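Local structure of flavoprotein (Thermotoga maritima, 5V8S) at residues L30-D35 / I50-Y55; L186-L191 / H240-K245. The protein probably works as an FMN-binding electron-transfer oxidoreductase, a flavo-di-iron protein that joins a metallo-beta-lactamase-like di-iron domain to a flavodoxin-like domain. The protein carries 1 engineered substitution. All blocks are in the same frame, centred on the assembly; numbering follows the deposited sequence.

Overall arrangement
Both contacts lie in the metallo-beta-lactamase-like part of the chain, with their centres about 9 Å apart. Both segments of interaction 1 precede those of interaction 2 along the chain. Interaction 1 pairs strands 26-34 and 50-59 of the seven-stranded mixed sheet, whereas interaction 2 joins two loops that follow strands 175-179 and 235-238 of the five-stranded sheet. The face of Arg31, Asp33, Ser51 and Asn53 meets these loops directly: the Arg31 guanidinium bonds the carbonyls of Pro188 and Ile190, and Asn53 ND2 bonds Gly241 O. Through its backbone, Ser51 is also a second-shell partner of the iron ligand His240, and the strand pair is thus tied to loops from the other sheet.

Interaction 1 of 2, residues L30-D35 / I50-Y55; sequences LRIDDD and ISYNAY
Antiparallel strand pairing between Leu30-Asp34 and Ile50-Tyr55 joins strands 26-34 and 50-59, neighbours in the seven-stranded sheet of the metallo-beta-lactamase fold. The hydrogen-bonded pairs are Leu30-Ala54, Ile32-Tyr52 and Asp34-Ile50, and the nearly straight Leu30 N to Ala54 O bond measures 2.8 Å. On the face carrying Arg31, Asp33, Ser51 and Asn53, the extended Arg31 chain runs alongside Asn53, its CG 3.2 Å from Asn53 OD1. Arg31 then grips Asp33 side-on: NE meets the syn lone pair of OD1 at 2.7 Å, in the guanidinium plane, while NH2 donates to OD2, which lies about 24° out of that plane. Ser51 OG donates to Asn53 OD1 and also bonds Gly241 N, so this face holds the loop that bears the iron ligand His240. The other face is apolar near Leu30 and Ala54, where helix 74-82 packs through Phe77. Further along, Ile32 CG2 touches the edge of the Tyr52 ring at CD2, 3.7 Å away. With chi1 at -170°, the Asp34 carboxylate swings away from its backbone N and reaches the Tyr52 ring edge; there Tyr52 OH donates to the anti lone pair of Asp34 OD2 at 2.7 Å, with carboxylate and ring planes 60° apart.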
loop_
_atom_site.group_PDB
_atom_site.type_symbol
_atom_site.label_atom_id
_atom_site.label_comp_id
_atom_site.label_asym_id
_atom_site.label_seq_id
_atom_site.Cartn_x
_atom_site.Cartn_y
_atom_site.Cartn_z
ATOM N N LEU A 30 14.014 -18.469 -26.243
ATOM C CA LEU A 30 15.025 -18.056 -25.274
ATOM C C LEU A 30 14.250 -17.488 -24.094
ATOM O O LEU A 30 13.665 -16.404 -24.201
ATOM C CB LEU A 30 15.934 -16.981 -25.863
ATOM C CG LEU A 30 16.757 -17.440 -27.064
ATOM C CD1 LEU A 30 17.092 -16.273 -27.932
ATOM C CD2 LEU A 30 18.022 -18.120 -26.601
ATOM N N ARG A 31 14.234 -18.218 -22.982
ATOM C CA ARG A 31 13.428 -17.866 -21.818
ATOM C C ARG A 31 14.345 -17.693 -20.617
ATOM O O ARG A 31 15.177 -18.566 -20.336
ATOM C CB ARG A 31 12.378 -18.961 -21.523
ATOM C CG ARG A 31 11.705 -18.853 -20.153
ATOM C CD ARG A 31 10.599 -19.880 -19.931
ATOM N NE ARG A 31 10.493 -20.195 -18.504
ATOM C CZ ARG A 31 9.734 -21.161 -18.000
ATOM N NH1 ARG A 31 8.961 -21.890 -18.797
ATOM N NH2 ARG A 31 9.750 -21.406 -16.694
ATOM N N ILE A 32 14.201 -16.573 -19.914
ATOM C CA ILE A 32 14.898 -16.366 -18.647
ATOM C C ILE A 32 13.864 -16.272 -17.529
ATOM O O ILE A 32 12.807 -15.651 -17.695
ATOM C CB ILE A 32 15.855 -15.157 -18.685
ATOM C CG1 ILE A 32 16.718 -15.153 -17.424
ATOM C CG2 ILE A 32 15.100 -13.839 -18.854
ATOM C CD1 ILE A 32 17.871 -14.183 -17.465
ATOM N N ASP A 33 14.138 -16.950 -16.428
ATOM C CA ASP A 33 13.231 -17.007 -15.280
ATOM C C ASP A 33 13.680 -15.968 -14.251
ATOM O O ASP A 33 14.688 -16.164 -13.565
ATOM C CB ASP A 33 13.221 -18.425 -14.708
ATOM C CG ASP A 33 12.498 -19.403 -15.607
ATOM O OD1 ASP A 33 11.981 -18.957 -16.645
ATOM O OD2 ASP A 33 12.435 -20.601 -15.271
ATOM N N ASP A 34 12.924 -14.872 -14.136
ATOM C CA ASP A 34 13.298 -13.764 -13.249
ATOM C C ASP A 34 12.826 -14.104 -11.841
ATOM O O ASP A 34 11.663 -13.895 -11.488
ATOM C CB ASP A 34 12.697 -12.449 -13.737
ATOM C CG ASP A 34 13.253 -11.248 -13.005
ATOM O OD1 ASP A 34 13.975 -11.461 -12.017
ATOM O OD2 ASP A 34 12.959 -10.113 -13.414
ATOM N N ASP A 35 13.743 -14.621 -11.034
ATOM C CA ASP A 35 13.478 -14.866 -9.622
ATOM C C ASP A 35 14.033 -13.765 -8.726
ATOM O O ASP A 35 14.061 -13.933 -7.501
ATOM C CB ASP A 35 13.994 -16.241 -9.185
ATOM C CG ASP A 35 15.485 -16.398 -9.360
ATOM O OD1 ASP A 35 16.131 -15.508 -9.936
ATOM O OD2 ASP A 35 16.017 -17.435 -8.912
ATOM N N ILE A 50 8.377 -14.220 -12.746
ATOM C CA ILE A 50 7.880 -14.080 -14.106
ATOM C C ILE A 50 9.029 -14.398 -15.043
ATOM O O ILE A 50 10.194 -14.129 -14.733
ATOM C CB ILE A 50 7.315 -12.662 -14.347
ATOM C CG1 ILE A 50 6.537 -12.604 -15.668
ATOM C CG2 ILE A 50 8.435 -11.608 -14.277
ATOM C CD1 ILE A 50 5.931 -11.227 -15.983
ATOM N N SER A 51 8.704 -14.999 -16.189
ATOM C CA SER A 51 9.716 -15.240 -17.206
ATOM C C SER A 51 9.636 -14.168 -18.285
ATOM O O SER A 51 8.603 -13.528 -18.480
ATOM C CB SER A 51 9.574 -16.633 -17.832
ATOM O OG SER A 51 8.515 -16.700 -18.781
ATOM N N TYR A 52 10.748 -13.989 -18.995
ATOM C CA TYR A 52 10.794 -13.190 -20.225
ATOM C C TYR A 52 11.155 -14.142 -21.354
ATOM O O TYR A 52 12.182 -14.836 -21.283
ATOM C CB TYR A 52 11.783 -12.005 -20.155
ATOM C CG TYR A 52 11.630 -11.240 -18.870
ATOM C CD1 TYR A 52 10.426 -10.635 -18.549
ATOM C CD2 TYR A 52 12.652 -11.199 -17.959
ATOM C CE1 TYR A 52 10.235 -9.984 -17.331
ATOM C CE2 TYR A 52 12.487 -10.534 -16.725
ATOM C CZ TYR A 52 11.263 -9.937 -16.422
ATOM O OH TYR A 52 11.042 -9.297 -15.198
ATOM N N ASN A 53 10.314 -14.176 -22.386
ATOM C CA ASN A 53 10.450 -15.142 -23.472
ATOM C C ASN A 53 10.677 -14.397 -24.778
ATOM O O ASN A 53 9.852 -13.565 -25.158
ATOM C CB ASN A 53 9.177 -15.976 -23.666
ATOM C CG ASN A 53 8.699 -16.674 -22.391
ATOM O OD1 ASN A 53 9.465 -16.913 -21.448
ATOM N ND2 ASN A 53 7.414 -17.019 -22.373
ATOM N N ALA A 54 11.776 -14.699 -25.458
ATOM C CA ALA A 54 12.037 -14.202 -26.801
ATOM C C ALA A 54 12.159 -15.398 -27.732
ATOM O O ALA A 54 12.322 -16.527 -27.279
ATOM C CB ALA A 54 13.333 -13.388 -26.817
ATOM N N TYR A 55 12.074 -15.146 -29.038
ATOM C CA TYR A 55 12.034 -16.233 -30.006
ATOM C C TYR A 55 12.958 -15.922 -31.170
ATOM O O TYR A 55 13.125 -14.759 -31.548
ATOM C CB TYR A 55 10.611 -16.468 -30.536
ATOM C CG TYR A 55 9.657 -16.810 -29.411
ATOM C CD1 TYR A 55 9.020 -15.806 -28.690
ATOM C CD2 TYR A 55 9.432 -18.122 -29.031
ATOM C CE1 TYR A 55 8.175 -16.104 -27.627
ATOM C CE2 TYR A 55 8.588 -18.428 -27.981
ATOM C CZ TYR A 55 7.962 -17.423 -27.285
ATOM O OH TYR A 55 7.126 -17.768 -26.253
#

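Interaction 2 of 2, residues L186-L191 / H240-K245. With FEO (mu-oxo-diiron), chain C.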
loop_
_atom_site.group_PDB
_atom_site.type_symbol
_atom_site.label_atom_id
_atom_site.label_comp_id
_atom_site.label_asym_id
_atom_site.label_seq_id
_atom_site.Cartn_x
_atom_site.Cartn_y
_atom_site.Cartn_z
ATOM N N LEU A 186 4.497 -16.675 -12.799
ATOM C CA LEU A 186 4.945 -18.015 -12.391
ATOM C C LEU A 186 6.115 -18.487 -13.246
ATOM O O LEU A 186 6.211 -18.156 -14.436
ATOM C CB LEU A 186 3.814 -19.074 -12.422
ATOM C CG LEU A 186 4.129 -20.423 -11.733
ATOM C CD1 LEU A 186 4.206 -20.320 -10.231
ATOM C CD2 LEU A 186 3.104 -21.493 -12.118
ATOM N N LEU A 187 6.989 -19.298 -12.654
ATOM C CA LEU A 187 8.099 -19.907 -13.371
ATOM C C LEU A 187 7.895 -21.412 -13.446
ATOM O O LEU A 187 8.519 -22.160 -12.681
ATOM C CB LEU A 187 9.401 -19.593 -12.642
ATOM C CG LEU A 187 9.678 -18.102 -12.450
ATOM C CD1 LEU A 187 10.906 -17.904 -11.554
ATOM C CD2 LEU A 187 9.824 -17.402 -13.802
ATOM N N PRO A 188 7.045 -21.893 -14.353
ATOM C CA PRO A 188 6.700 -23.313 -14.356
ATOM C C PRO A 188 7.899 -24.171 -14.710
ATOM O O PRO A 188 8.830 -23.753 -15.403
ATOM C CB PRO A 188 5.609 -23.412 -15.429
ATOM C CG PRO A 188 5.180 -22.020 -15.703
ATOM C CD PRO A 188 6.345 -21.161 -15.419
ATOM N N GLU A 189 7.831 -25.415 -14.259
ATOM C CA GLU A 189 8.932 -26.354 -14.373
ATOM C C GLU A 189 9.074 -26.946 -15.774
ATOM O O GLU A 189 9.883 -27.860 -15.956
ATOM C CB GLU A 189 8.742 -27.487 -13.352
ATOM C CG GLU A 189 8.039 -27.067 -12.042
ATOM C CD GLU A 189 8.204 -28.101 -10.921
ATOM O OE1 GLU A 189 7.215 -28.380 -10.203
ATOM O OE2 GLU A 189 9.325 -28.638 -10.761
ATOM N N ILE A 190 8.313 -26.466 -16.756
ATOM C CA ILE A 190 8.431 -26.910 -18.147
ATOM C C ILE A 190 8.098 -25.722 -19.043
ATOM O O ILE A 190 7.639 -24.681 -18.575
ATOM C CB ILE A 190 7.572 -28.156 -18.471
ATOM C CG1 ILE A 190 6.082 -27.878 -18.325
ATOM C CG2 ILE A 190 7.987 -29.346 -17.587
ATOM C CD1 ILE A 190 5.237 -29.046 -18.918
ATOM N N LEU A 191 8.356 -25.869 -20.346
ATOM C CA LEU A 191 8.165 -24.755 -21.273
ATOM C C LEU A 191 6.728 -24.607 -21.746
ATOM O O LEU A 191 6.298 -23.486 -22.061
ATOM C CB LEU A 191 9.043 -24.921 -22.524
ATOM C CG LEU A 191 10.545 -24.744 -22.364
ATOM C CD1 LEU A 191 11.270 -25.113 -23.648
ATOM C CD2 LEU A 191 10.824 -23.314 -22.004
ATOM N N HIS A 240 5.631 -14.017 -21.665
ATOM C CA HIS A 240 5.769 -14.381 -20.261
ATOM C C HIS A 240 5.027 -15.681 -20.024
ATOM O O HIS A 240 3.887 -15.819 -20.457
ATOM C CB HIS A 240 5.139 -13.320 -19.341
ATOM C CG HIS A 240 5.610 -11.921 -19.597
ATOM N ND1 HIS A 240 6.899 -11.501 -19.347
ATOM C CD2 HIS A 240 4.956 -10.848 -20.091
ATOM C CE1 HIS A 240 7.016 -10.225 -19.666
ATOM N NE2 HIS A 240 5.848 -9.803 -20.111
ATOM N N GLY A 241 5.663 -16.602 -19.300
ATOM C CA GLY A 241 5.001 -17.840 -18.898
ATOM C C GLY A 241 5.073 -18.942 -19.948
ATOM O O GLY A 241 6.000 -19.021 -20.753
ATOM N N LEU A 242 4.067 -19.811 -19.910
ATOM C CA LEU A 242 4.038 -21.004 -20.735
ATOM C C LEU A 242 3.757 -20.680 -22.197
ATOM O O LEU A 242 3.028 -19.740 -22.532
ATOM C CB LEU A 242 2.930 -21.919 -20.238
ATOM C CG LEU A 242 3.159 -22.735 -18.964
ATOM C CD1 LEU A 242 2.045 -23.760 -18.872
ATOM C CD2 LEU A 242 4.537 -23.417 -18.930
ATOM N N ILE A 243 4.299 -21.536 -23.067
ATOM C CA ILE A 243 3.950 -21.605 -24.481
ATOM C C ILE A 243 2.819 -22.607 -24.623
ATOM O O ILE A 243 2.792 -23.621 -23.915
ATOM C CB ILE A 243 5.180 -22.050 -25.290
ATOM C CG1 ILE A 243 6.256 -20.977 -25.215
ATOM C CG2 ILE A 243 4.823 -22.394 -26.733
ATOM C CD1 ILE A 243 7.624 -21.515 -25.480
ATOM N N TRP A 244 1.895 -22.341 -25.539
ATOM C CA TRP A 244 0.726 -23.193 -25.740
ATOM C C TRP A 244 0.789 -23.813 -27.132
ATOM O O TRP A 244 0.466 -23.161 -28.128
ATOM C CB TRP A 244 -0.555 -22.398 -25.515
ATOM C CG TRP A 244 -0.660 -21.903 -24.101
ATOM C CD1 TRP A 244 0.073 -20.899 -23.515
ATOM C CD2 TRP A 244 -1.528 -22.410 -23.076
ATOM N NE1 TRP A 244 -0.305 -20.752 -22.200
ATOM C CE2 TRP A 244 -1.289 -21.660 -21.910
ATOM C CE3 TRP A 244 -2.501 -23.406 -23.044
ATOM C CZ2 TRP A 244 -1.981 -21.892 -20.721
ATOM C CZ3 TRP A 244 -3.184 -23.640 -21.863
ATOM C CH2 TRP A 244 -2.925 -22.881 -20.719
ATOM N N LYS A 245 1.214 -25.069 -27.183
ATOM C CA LYS A 245 1.278 -25.845 -28.413
ATOM C C LYS A 245 0.192 -26.902 -28.521
ATOM O O LYS A 245 -0.204 -27.257 -29.633
ATOM C CB LYS A 245 2.647 -26.532 -28.510
ATOM C CG LYS A 245 3.779 -25.583 -28.869
ATOM C CD LYS A 245 5.162 -26.202 -28.632
ATOM C CE LYS A 245 5.432 -27.389 -29.526
ATOM N NZ LYS A 245 6.804 -27.953 -29.281
HETATM FE FE1 FEO C . 3.833 -4.843 -21.120
HETATM FE FE2 FEO C . 5.605 -7.737 -20.783
HETATM O O FEO C . 5.394 -5.888 -21.051
HETATM O O HOH W 1 7.770 -21.181 -21.323
HETATM O O HOH W 2 3.639 -5.651 -19.075
HETATM O O HOH W 3 4.155 -7.547 -19.042
#
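Leu242 lays its CD2 methyl against the Pro188 ring, 3.6 Å from Pro188 CG, the two side chains meeting at a slant. The same methyl lies 3.4 Å from Ile190 O, so one branch of Leu242 fits against the bend of 186-191; chi1 of -76° places CG anti to the carbonyl carbon, and chi2 of -168° then turns CD2 toward the proline. Beside this apolar contact, Ile243 N donates to Leu191 O at 3.0 Å, almost straight and in the carbonyl plane. Leu191 O accepts a second hydrogen bond, from a water that also donates to Gly241 O, bridging the two loops. This junction belongs to the di-iron domain: His240 binds an iron of the mu-oxo-diiron group through NE2 at 2.2 Å, and a water oxygen binds the same iron, FE2, at 2.3 Å. Asp101, Asp180 and the engineered Asp102 also bind that iron. His240 ND1 donates to Ser51 O, which probably fixes the rotation of the imidazole. Both loops are held by their surroundings: Pro188 rests on Val198 of helix 196-214, whose Tyr202 hydroxyl bonds Leu242 N, while Leu191 and Ile243 both pack on Val29 of strand 26-34.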